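Local coordinates for protein putative mandelate racemase/muconate lactonizing enzyme (Bordetella bronchiseptica, PDB 3DDM) that is of unknown function but belongs to the mandelate racemase/muconate lactonizing enzyme family, combining an N-terminal capping domain with a modified TIM barrel, at residues G53-F61 with H308-L316; P89-T100 with I117-A128. The protein carries 1 engineered substitution. One frame throughout, in Å; residues are numbered along the deposited sequence.

Contact 1 (G53-F61 with H308-L316); sequences GWGEVWCNF and HYLGAGIGL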
loop_
_atom_site.group_PDB
_atom_site.type_symbol
_atom_site.label_atom_id
_atom_site.label_comp_id
_atom_site.label_asym_id
_atom_site.label_seq_id
_atom_site.Cartn_x
_atom_site.Cartn_y
_atom_site.Cartn_z
ATOM N N GLY A 53 -25.285 -5.507 9.353
ATOM C CA GLY A 53 -24.426 -4.563 10.049
ATOM C C GLY A 53 -23.749 -3.647 9.052
ATOM O O GLY A 53 -23.370 -4.088 7.972
ATOM N N TRP A 54 -23.589 -2.375 9.400
ATOM C CA TRP A 54 -22.960 -1.425 8.484
ATOM C C TRP A 54 -21.629 -0.848 8.945
ATOM O O TRP A 54 -21.392 -0.658 10.137
ATOM C CB TRP A 54 -23.908 -0.265 8.188
ATOM C CG TRP A 54 -25.143 -0.663 7.458
ATOM C CD1 TRP A 54 -26.333 -1.048 8.004
ATOM C CD2 TRP A 54 -25.312 -0.718 6.038
ATOM N NE1 TRP A 54 -27.238 -1.337 7.007
ATOM C CE2 TRP A 54 -26.636 -1.144 5.791
ATOM C CE3 TRP A 54 -24.471 -0.447 4.947
ATOM C CZ2 TRP A 54 -27.139 -1.308 4.503
ATOM C CZ3 TRP A 54 -24.975 -0.608 3.658
ATOM C CH2 TRP A 54 -26.299 -1.036 3.451
ATOM N N GLY A 55 -20.769 -0.555 7.976
ATOM C CA GLY A 55 -19.474 0.026 8.275
ATOM C C GLY A 55 -18.984 0.922 7.148
ATOM O O GLY A 55 -19.632 1.039 6.101
ATOM N N GLU A 56 -17.836 1.557 7.362
ATOM C CA GLU A 56 -17.245 2.438 6.359
ATOM C C GLU A 56 -15.756 2.137 6.218
ATOM O O GLU A 56 -15.079 1.841 7.196
ATOM C CB GLU A 56 -17.432 3.914 6.748
ATOM C CG GLU A 56 -17.106 4.868 5.605
ATOM C CD GLU A 56 -17.528 6.318 5.860
ATOM O OE1 GLU A 56 -18.628 6.546 6.410
ATOM O OE2 GLU A 56 -16.760 7.234 5.485
ATOM N N VAL A 57 -15.247 2.190 4.996
ATOM C CA VAL A 57 -13.831 1.951 4.778
ATOM C C VAL A 57 -13.196 3.267 4.363
ATOM O O VAL A 57 -13.574 3.847 3.348
ATOM C CB VAL A 57 -13.578 0.911 3.669
ATOM C CG1 VAL A 57 -12.080 0.754 3.446
ATOM C CG2 VAL A 57 -14.200 -0.420 4.048
ATOM N N TRP A 58 -12.245 3.742 5.163
ATOM C CA TRP A 58 -11.546 4.988 4.877
ATOM C C TRP A 58 -11.094 4.993 3.420
ATOM O O TRP A 58 -10.592 3.977 2.907
ATOM C CB TRP A 58 -10.321 5.118 5.777
ATOM C CG TRP A 58 -9.591 6.414 5.600
ATOM C CD1 TRP A 58 -9.865 7.603 6.221
ATOM C CD2 TRP A 58 -8.495 6.670 4.711
ATOM N NE1 TRP A 58 -9.010 8.581 5.773
ATOM C CE2 TRP A 58 -8.158 8.037 4.846
ATOM C CE3 TRP A 58 -7.769 5.878 3.810
ATOM C CZ2 TRP A 58 -7.120 8.631 4.116
ATOM C CZ3 TRP A 58 -6.743 6.466 3.082
ATOM C CH2 TRP A 58 -6.427 7.831 3.241
ATOM N N CYS A 59 -11.259 6.126 2.745
ATOM C CA CYS A 59 -10.838 6.185 1.354
ATOM C C CYS A 59 -10.655 7.595 0.821
ATOM O O CYS A 59 -10.858 7.840 -0.367
ATOM C CB CYS A 59 -11.843 5.436 0.468
ATOM S SG CYS A 59 -13.413 6.306 0.215
ATOM N N ASN A 60 -10.265 8.531 1.672
ATOM C CA ASN A 60 -10.100 9.894 1.181
ATOM C C ASN A 60 -9.006 10.012 0.133
ATOM O O ASN A 60 -9.195 10.674 -0.878
ATOM C CB ASN A 60 -9.839 10.865 2.335
ATOM C CG ASN A 60 -11.098 11.161 3.131
ATOM O OD1 ASN A 60 -12.127 11.535 2.565
ATOM N ND2 ASN A 60 -11.022 10.995 4.447
ATOM N N PHE A 61 -7.872 9.361 0.364
ATOM C CA PHE A 61 -6.771 9.403 -0.588
ATOM C C PHE A 61 -6.306 7.995 -0.953
ATOM O O PHE A 61 -6.409 7.070 -0.146
ATOM C CB PHE A 61 -5.584 10.190 -0.018
ATOM C CG PHE A 61 -5.939 11.557 0.486
ATOM C CD1 PHE A 61 -6.170 11.774 1.845
ATOM C CD2 PHE A 61 -6.051 12.631 -0.395
ATOM C CE1 PHE A 61 -6.509 13.048 2.325
ATOM C CE2 PHE A 61 -6.390 13.911 0.071
ATOM C CZ PHE A 61 -6.620 14.118 1.434
ATOM N N HIS A 308 -11.110 11.720 15.009
ATOM C CA HIS A 308 -11.693 12.627 14.031
ATOM C C HIS A 308 -11.884 11.840 12.757
ATOM O O HIS A 308 -11.044 11.022 12.395
ATOM C CB HIS A 308 -10.788 13.848 13.768
ATOM C CG HIS A 308 -9.442 13.507 13.203
ATOM N ND1 HIS A 308 -9.276 12.953 11.951
ATOM C CD2 HIS A 308 -8.198 13.625 13.730
ATOM C CE1 HIS A 308 -7.989 12.741 11.733
ATOM N NE2 HIS A 308 -7.313 13.140 12.797
ATOM N N TYR A 309 -13.003 12.065 12.086
ATOM C CA TYR A 309 -13.265 11.362 10.847
ATOM C C TYR A 309 -13.672 12.370 9.770
ATOM O O TYR A 309 -14.647 13.115 9.935
ATOM C CB TYR A 309 -14.361 10.304 11.050
ATOM C CG TYR A 309 -14.397 9.340 9.905
ATOM C CD1 TYR A 309 -13.301 8.519 9.641
ATOM C CD2 TYR A 309 -15.432 9.371 8.978
ATOM C CE1 TYR A 309 -13.220 7.774 8.467
ATOM C CE2 TYR A 309 -15.366 8.625 7.806
ATOM C CZ TYR A 309 -14.249 7.839 7.551
ATOM O OH TYR A 309 -14.125 7.182 6.353
ATOM N N LEU A 310 -12.914 12.406 8.676
ATOM C CA LEU A 310 -13.214 13.333 7.592
ATOM C C LEU A 310 -13.865 12.622 6.393
ATOM O O LEU A 310 -13.867 13.127 5.270
ATOM C CB LEU A 310 -11.941 14.073 7.137
ATOM C CG LEU A 310 -10.990 14.827 8.091
ATOM C CD1 LEU A 310 -11.765 15.533 9.208
ATOM C CD2 LEU A 310 -9.998 13.846 8.689
ATOM N N GLY A 311 -14.428 11.446 6.633
ATOM C CA GLY A 311 -15.073 10.726 5.550
ATOM C C GLY A 311 -16.572 10.950 5.580
ATOM O O GLY A 311 -17.030 12.049 5.896
ATOM N N ALA A 312 -17.334 9.906 5.257
ATOM C CA ALA A 312 -18.790 9.979 5.238
ATOM C C ALA A 312 -19.372 9.792 6.638
ATOM O O ALA A 312 -18.639 9.574 7.604
ATOM C CB ALA A 312 -19.350 8.931 4.281
ATOM N N GLY A 313 -20.699 9.855 6.729
ATOM C CA GLY A 313 -21.381 9.736 8.005
ATOM C C GLY A 313 -21.226 8.467 8.825
ATOM O O GLY A 313 -21.090 8.536 10.054
ATOM N N ILE A 314 -21.254 7.311 8.172
ATOM C CA ILE A 314 -21.134 6.048 8.890
ATOM C C ILE A 314 -19.869 5.996 9.740
ATOM O O ILE A 314 -19.917 5.661 10.927
ATOM C CB ILE A 314 -21.148 4.853 7.909
ATOM C CG1 ILE A 314 -22.487 4.817 7.166
ATOM C CG2 ILE A 314 -20.963 3.541 8.660
ATOM C CD1 ILE A 314 -23.686 4.613 8.071
ATOM N N GLY A 315 -18.738 6.338 9.130
ATOM C CA GLY A 315 -17.476 6.313 9.841
ATOM C C GLY A 315 -17.460 7.316 10.967
ATOM O O GLY A 315 -16.896 7.059 12.026
ATOM N N LEU A 316 -18.075 8.470 10.738
ATOM C CA LEU A 316 -18.128 9.507 11.764
ATOM C C LEU A 316 -18.953 9.035 12.962
ATOM O O LEU A 316 -18.546 9.228 14.109
ATOM C CB LEU A 316 -18.734 10.803 11.203
ATOM C CG LEU A 316 -18.802 11.925 12.245
ATOM C CD1 LEU A 316 -17.406 12.204 12.770
ATOM C CD2 LEU A 316 -19.408 13.181 11.634
HETATM O O HOH W 1 -12.936 8.456 3.948
#
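E56 OE2 is held by two donors from the chain between Y309 and A312. The backbone N of A312 reaches it through the syn lone pair at 2.7 Å, while the hydroxyl OH of Y309 gives its proton to the same OE2 over 2.8 Å from above the carboxylate plane. The other oxygen, E56 OE1, takes the N-H of G315 at 2.7 Å, met 61° out of that plane. With CG anti to the backbone N (chi1 -168°) and the chain extended beyond it, E56 runs straight from strand 52-56 into the opening turn of helix 313-325. The carboxylate stands steeply to the tyrosine ring, the two planes 77° apart, with OE2 at the ring edge. The ring itself sits between backbone atoms of G311 on one face and G315 on the other. Y309 OH also receives a bond at 3.0 Å from a water, which in turn accepts from C59 N, and the next ring along is W58, whose CD1 lies 4.0 Å from Y309 CE1. K284 makes a cation-pi contact with that indole. Beside the carboxylate, I314 CG2 packs on G55 C at 3.6 Å, and L42 of the neighbouring strand touches both E56 and I314. In the enolase superfamily fold this is where the capping domain meets loops at the C-terminal ends of the barrel strands. The chemistry implies a polar seam between the domains: one buried carboxylate, held by three bonds, satisfies two backbone N-H groups and a phenol of the barrel.

Contact 2 (P89-T100 with I117-A128); sequences PAQAFAHLEART and IAGLDIALCDLA
F93 and I117 meet at about a right angle, the phenyl turning its edge to the methyl so that F93 CE1 comes to 3.4 Å from I117 CG2. CG anti to the backbone N (chi1 175°) sends the ring of F93 to I117, while F93 CB lies 3.6 Å from D121 OD2. The aspartate carboxylate is turned 64° from the ring plane; both its oxygens find polar partners outside the two segments, OD2 being hydrogen-bonded to S289 OG. The second branch of I117 runs the other way along the interface: CD1 packs on L96 CB at 3.8 Å and slides past the side chain of T100, whose OG1 is held by L96 O. These helices, 89-98 and 110-131, belong to the capping domain that precedes the barrel in this family, and they pack antiparallel with segment axes 9.6 Å apart at an angle of 162°. At the far end P89 acts as a knob in a hole made by D121, L124, C125 and A128, its CB 3.8 Å from C125 SG and its CG leaning over the backbone of L124. Between the two ends A92 CB rests against L124 CD1 at 3.7 Å. L77 of helix 65-81 touches I117 and L120, and V45 of strand 37-46 lies against L120 and L124, while F288 of helix 287-300 reaches D121 and C125.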
loop_
_atom_site.group_PDB
_atom_site.type_symbol
_atom_site.label_atom_id
_atom_site.label_comp_id
_atom_site.label_asym_id
_atom_site.label_seq_id
_atom_site.Cartn_x
_atom_site.Cartn_y
_atom_site.Cartn_z
ATOM N N PRO A 89 -16.524 -10.317 16.841
ATOM C CA PRO A 89 -15.843 -9.505 15.819
ATOM C C PRO A 89 -14.320 -9.474 15.990
ATOM O O PRO A 89 -13.579 -9.500 15.006
ATOM C CB PRO A 89 -16.481 -8.124 15.995
ATOM C CG PRO A 89 -17.877 -8.459 16.436
ATOM C CD PRO A 89 -17.625 -9.554 17.460
ATOM N N ALA A 90 -13.858 -9.418 17.237
ATOM C CA ALA A 90 -12.427 -9.390 17.505
ATOM C C ALA A 90 -11.733 -10.580 16.845
ATOM O O ALA A 90 -10.660 -10.440 16.249
ATOM C CB ALA A 90 -12.174 -9.405 18.996
ATOM N N GLN A 91 -12.345 -11.752 16.949
ATOM C CA GLN A 91 -11.776 -12.947 16.352
ATOM C C GLN A 91 -11.756 -12.865 14.821
ATOM O O GLN A 91 -10.791 -13.288 14.186
ATOM C CB GLN A 91 -12.557 -14.175 16.808
ATOM C CG GLN A 91 -12.065 -15.470 16.210
ATOM C CD GLN A 91 -12.804 -16.681 16.745
ATOM O OE1 GLN A 91 -12.631 -17.061 17.902
ATOM N NE2 GLN A 91 -13.640 -17.290 15.908
ATOM N N ALA A 92 -12.814 -12.323 14.222
ATOM C CA ALA A 92 -12.870 -12.187 12.765
ATOM C C ALA A 92 -11.810 -11.175 12.337
ATOM O O ALA A 92 -11.240 -11.271 11.256
ATOM C CB ALA A 92 -14.259 -11.713 12.322
ATOM N N PHE A 93 -11.550 -10.196 13.192
ATOM C CA PHE A 93 -10.554 -9.196 12.878
ATOM C C PHE A 93 -9.175 -9.848 12.831
ATOM O O PHE A 93 -8.431 -9.693 11.859
ATOM C CB PHE A 93 -10.569 -8.098 13.930
ATOM C CG PHE A 93 -9.488 -7.083 13.747
ATOM C CD1 PHE A 93 -9.427 -6.315 12.578
ATOM C CD2 PHE A 93 -8.515 -6.897 14.728
ATOM C CE1 PHE A 93 -8.404 -5.376 12.390
ATOM C CE2 PHE A 93 -7.488 -5.960 14.550
ATOM C CZ PHE A 93 -7.433 -5.201 13.379
ATOM N N ALA A 94 -8.838 -10.589 13.883
ATOM C CA ALA A 94 -7.548 -11.259 13.954
ATOM C C ALA A 94 -7.387 -12.285 12.833
ATOM O O ALA A 94 -6.272 -12.566 12.391
ATOM C CB ALA A 94 -7.383 -11.935 15.311
ATOM N N HIS A 95 -8.491 -12.847 12.366
ATOM C CA HIS A 95 -8.397 -13.835 11.309
ATOM C C HIS A 95 -8.061 -13.143 9.997
ATOM O O HIS A 95 -7.194 -13.603 9.254
ATOM C CB HIS A 95 -9.709 -14.614 11.180
ATOM C CG HIS A 95 -9.680 -15.678 10.126
ATOM N ND1 HIS A 95 -10.465 -15.627 8.993
ATOM C CD2 HIS A 95 -8.958 -16.820 10.033
ATOM C CE1 HIS A 95 -10.229 -16.692 8.246
ATOM N NE2 HIS A 95 -9.317 -17.430 8.855
ATOM N N LEU A 96 -8.731 -12.021 9.729
ATOM C CA LEU A 96 -8.518 -11.278 8.494
ATOM C C LEU A 96 -7.125 -10.704 8.368
ATOM O O LEU A 96 -6.561 -10.689 7.270
ATOM C CB LEU A 96 -9.558 -10.167 8.342
ATOM C CG LEU A 96 -10.980 -10.660 8.075
ATOM C CD1 LEU A 96 -11.852 -9.480 7.714
ATOM C CD2 LEU A 96 -10.975 -11.685 6.946
ATOM N N GLU A 97 -6.566 -10.229 9.478
ATOM C CA GLU A 97 -5.210 -9.690 9.440
ATOM C C GLU A 97 -4.232 -10.815 9.110
ATOM O O GLU A 97 -3.448 -10.716 8.161
ATOM C CB GLU A 97 -4.817 -9.049 10.778
ATOM C CG GLU A 97 -5.472 -7.706 11.049
ATOM C CD GLU A 97 -4.717 -6.876 12.091
ATOM O OE1 GLU A 97 -4.543 -7.355 13.238
ATOM O OE2 GLU A 97 -4.297 -5.736 11.764
ATOM N N ALA A 98 -4.304 -11.895 9.882
ATOM C CA ALA A 98 -3.422 -13.044 9.695
ATOM C C ALA A 98 -3.505 -13.658 8.302
ATOM O O ALA A 98 -2.484 -14.025 7.717
ATOM C CB ALA A 98 -3.724 -14.109 10.746
ATOM N N ARG A 99 -4.718 -13.771 7.776
ATOM C CA ARG A 99 -4.913 -14.366 6.465
ATOM C C ARG A 99 -4.597 -13.434 5.295
ATOM O O ARG A 99 -4.742 -13.834 4.141
ATOM C CB ARG A 99 -6.349 -14.895 6.338
ATOM C CG ARG A 99 -6.685 -16.053 7.285
ATOM C CD ARG A 99 -5.936 -17.320 6.898
ATOM N NE ARG A 99 -6.342 -17.766 5.566
ATOM C CZ ARG A 99 -7.290 -18.671 5.330
ATOM N NH1 ARG A 99 -7.928 -19.245 6.353
ATOM N NH2 ARG A 99 -7.618 -18.986 4.070
ATOM N N THR A 100 -4.182 -12.198 5.574
ATOM C CA THR A 100 -3.846 -11.270 4.489
ATOM C C THR A 100 -2.471 -10.665 4.698
ATOM O O THR A 100 -2.022 -9.841 3.899
ATOM C CB THR A 100 -4.864 -10.093 4.352
ATOM O OG1 THR A 100 -4.846 -9.277 5.534
ATOM C CG2 THR A 100 -6.252 -10.627 4.113
ATOM N N ILE A 117 -10.353 -3.904 6.089
ATOM C CA ILE A 117 -10.564 -4.718 7.277
ATOM C C ILE A 117 -11.240 -3.891 8.368
ATOM O O ILE A 117 -12.191 -4.345 8.989
ATOM C CB ILE A 117 -9.221 -5.326 7.788
ATOM C CG1 ILE A 117 -8.754 -6.427 6.821
ATOM C CG2 ILE A 117 -9.390 -5.918 9.174
ATOM C CD1 ILE A 117 -7.483 -7.183 7.257
ATOM N N ALA A 118 -10.768 -2.671 8.591
ATOM C CA ALA A 118 -11.369 -1.809 9.612
ATOM C C ALA A 118 -12.860 -1.566 9.321
ATOM O O ALA A 118 -13.694 -1.624 10.225
ATOM C CB ALA A 118 -10.617 -0.473 9.685
ATOM N N GLY A 119 -13.191 -1.290 8.062
ATOM C CA GLY A 119 -14.579 -1.074 7.705
ATOM C C GLY A 119 -15.450 -2.285 8.022
ATOM O O GLY A 119 -16.579 -2.136 8.510
ATOM N N LEU A 120 -14.942 -3.487 7.745
ATOM C CA LEU A 120 -15.692 -4.711 8.019
ATOM C C LEU A 120 -15.832 -4.983 9.513
ATOM O O LEU A 120 -16.808 -5.614 9.941
ATOM C CB LEU A 120 -15.040 -5.911 7.332
ATOM C CG LEU A 120 -15.343 -6.004 5.834
ATOM C CD1 LEU A 120 -14.585 -7.160 5.199
ATOM C CD2 LEU A 120 -16.838 -6.181 5.650
ATOM N N ASP A 121 -14.877 -4.515 10.319
ATOM C CA ASP A 121 -14.979 -4.729 11.759
ATOM C C ASP A 121 -16.080 -3.825 12.316
ATOM O O ASP A 121 -16.862 -4.229 13.186
ATOM C CB ASP A 121 -13.658 -4.423 12.470
ATOM C CG ASP A 121 -13.674 -4.868 13.932
ATOM O OD1 ASP A 121 -13.847 -4.002 14.828
ATOM O OD2 ASP A 121 -13.531 -6.098 14.172
ATOM N N ILE A 122 -16.133 -2.599 11.806
ATOM C CA ILE A 122 -17.141 -1.639 12.230
ATOM C C ILE A 122 -18.538 -2.211 11.960
ATOM O O ILE A 122 -19.457 -2.013 12.749
ATOM C CB ILE A 122 -16.982 -0.290 11.476
ATOM C CG1 ILE A 122 -15.735 0.448 11.974
ATOM C CG2 ILE A 122 -18.235 0.546 11.638
ATOM C CD1 ILE A 122 -15.428 1.729 11.216
ATOM N N ALA A 123 -18.684 -2.933 10.855
ATOM C CA ALA A 123 -19.964 -3.523 10.497
ATOM C C ALA A 123 -20.309 -4.749 11.349
ATOM O O ALA A 123 -21.472 -4.962 11.694
ATOM C CB ALA A 123 -19.966 -3.896 9.013
ATOM N N LEU A 124 -19.305 -5.563 11.672
ATOM C CA LEU A 124 -19.538 -6.750 12.493
ATOM C C LEU A 124 -19.902 -6.337 13.920
ATOM O O LEU A 124 -20.724 -6.993 14.575
ATOM C CB LEU A 124 -18.302 -7.651 12.498
ATOM C CG LEU A 124 -18.070 -8.421 11.200
ATOM C CD1 LEU A 124 -16.747 -9.155 11.266
ATOM C CD2 LEU A 124 -19.215 -9.391 10.971
ATOM N N CYS A 125 -19.292 -5.256 14.402
ATOM C CA CYS A 125 -19.598 -4.758 15.739
ATOM C C CYS A 125 -20.982 -4.116 15.728
ATOM O O CYS A 125 -21.742 -4.245 16.686
ATOM C CB CYS A 125 -18.564 -3.728 16.189
ATOM S SG CYS A 125 -16.977 -4.429 16.603
ATOM N N ASP A 126 -21.294 -3.416 14.640
ATOM C CA ASP A 126 -22.590 -2.772 14.479
ATOM C C ASP A 126 -23.645 -3.887 14.484
ATOM O O ASP A 126 -24.681 -3.782 15.141
ATOM C CB ASP A 126 -22.610 -1.987 13.158
ATOM C CG ASP A 126 -23.948 -1.336 12.878
ATOM O OD1 ASP A 126 -24.434 -0.556 13.726
ATOM O OD2 ASP A 126 -24.512 -1.605 11.796
ATOM N N LEU A 127 -23.360 -4.964 13.761
ATOM C CA LEU A 127 -24.261 -6.110 13.699
ATOM C C LEU A 127 -24.462 -6.721 15.083
ATOM O O LEU A 127 -25.588 -7.009 15.490
ATOM C CB LEU A 127 -23.697 -7.170 12.750
ATOM C CG LEU A 127 -24.295 -8.577 12.767
ATOM C CD1 LEU A 127 -25.794 -8.514 12.621
ATOM C CD2 LEU A 127 -23.682 -9.401 11.634
ATOM N N ALA A 128 -23.363 -6.912 15.804
ATOM C CA ALA A 128 -23.408 -7.497 17.142
ATOM C C ALA A 128 -24.167 -6.619 18.127
ATOM O O ALA A 128 -24.915 -7.121 18.966
ATOM C CB ALA A 128 -21.983 -7.746 17.655
#

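The two contacts lie about 15 Å apart, centre to centre, and both helices of contact 2 fall in the stretch of sequence between the two halves of contact 1. They also touch directly: W54 N of contact 1 lies 2.7 Å from D126 OD2 of contact 2, a probable hydrogen bond, and A123 CB packs at 3.5 Å from W54 C. Helix 110-131 thus backs strand 52-56 while packing on helix 89-98, and E56 of that strand reaches the barrel loop. Contact 2 is internal to the capping domain, whereas contact 1 joins that domain to the barrel end where relatives of this enzyme keep their active site.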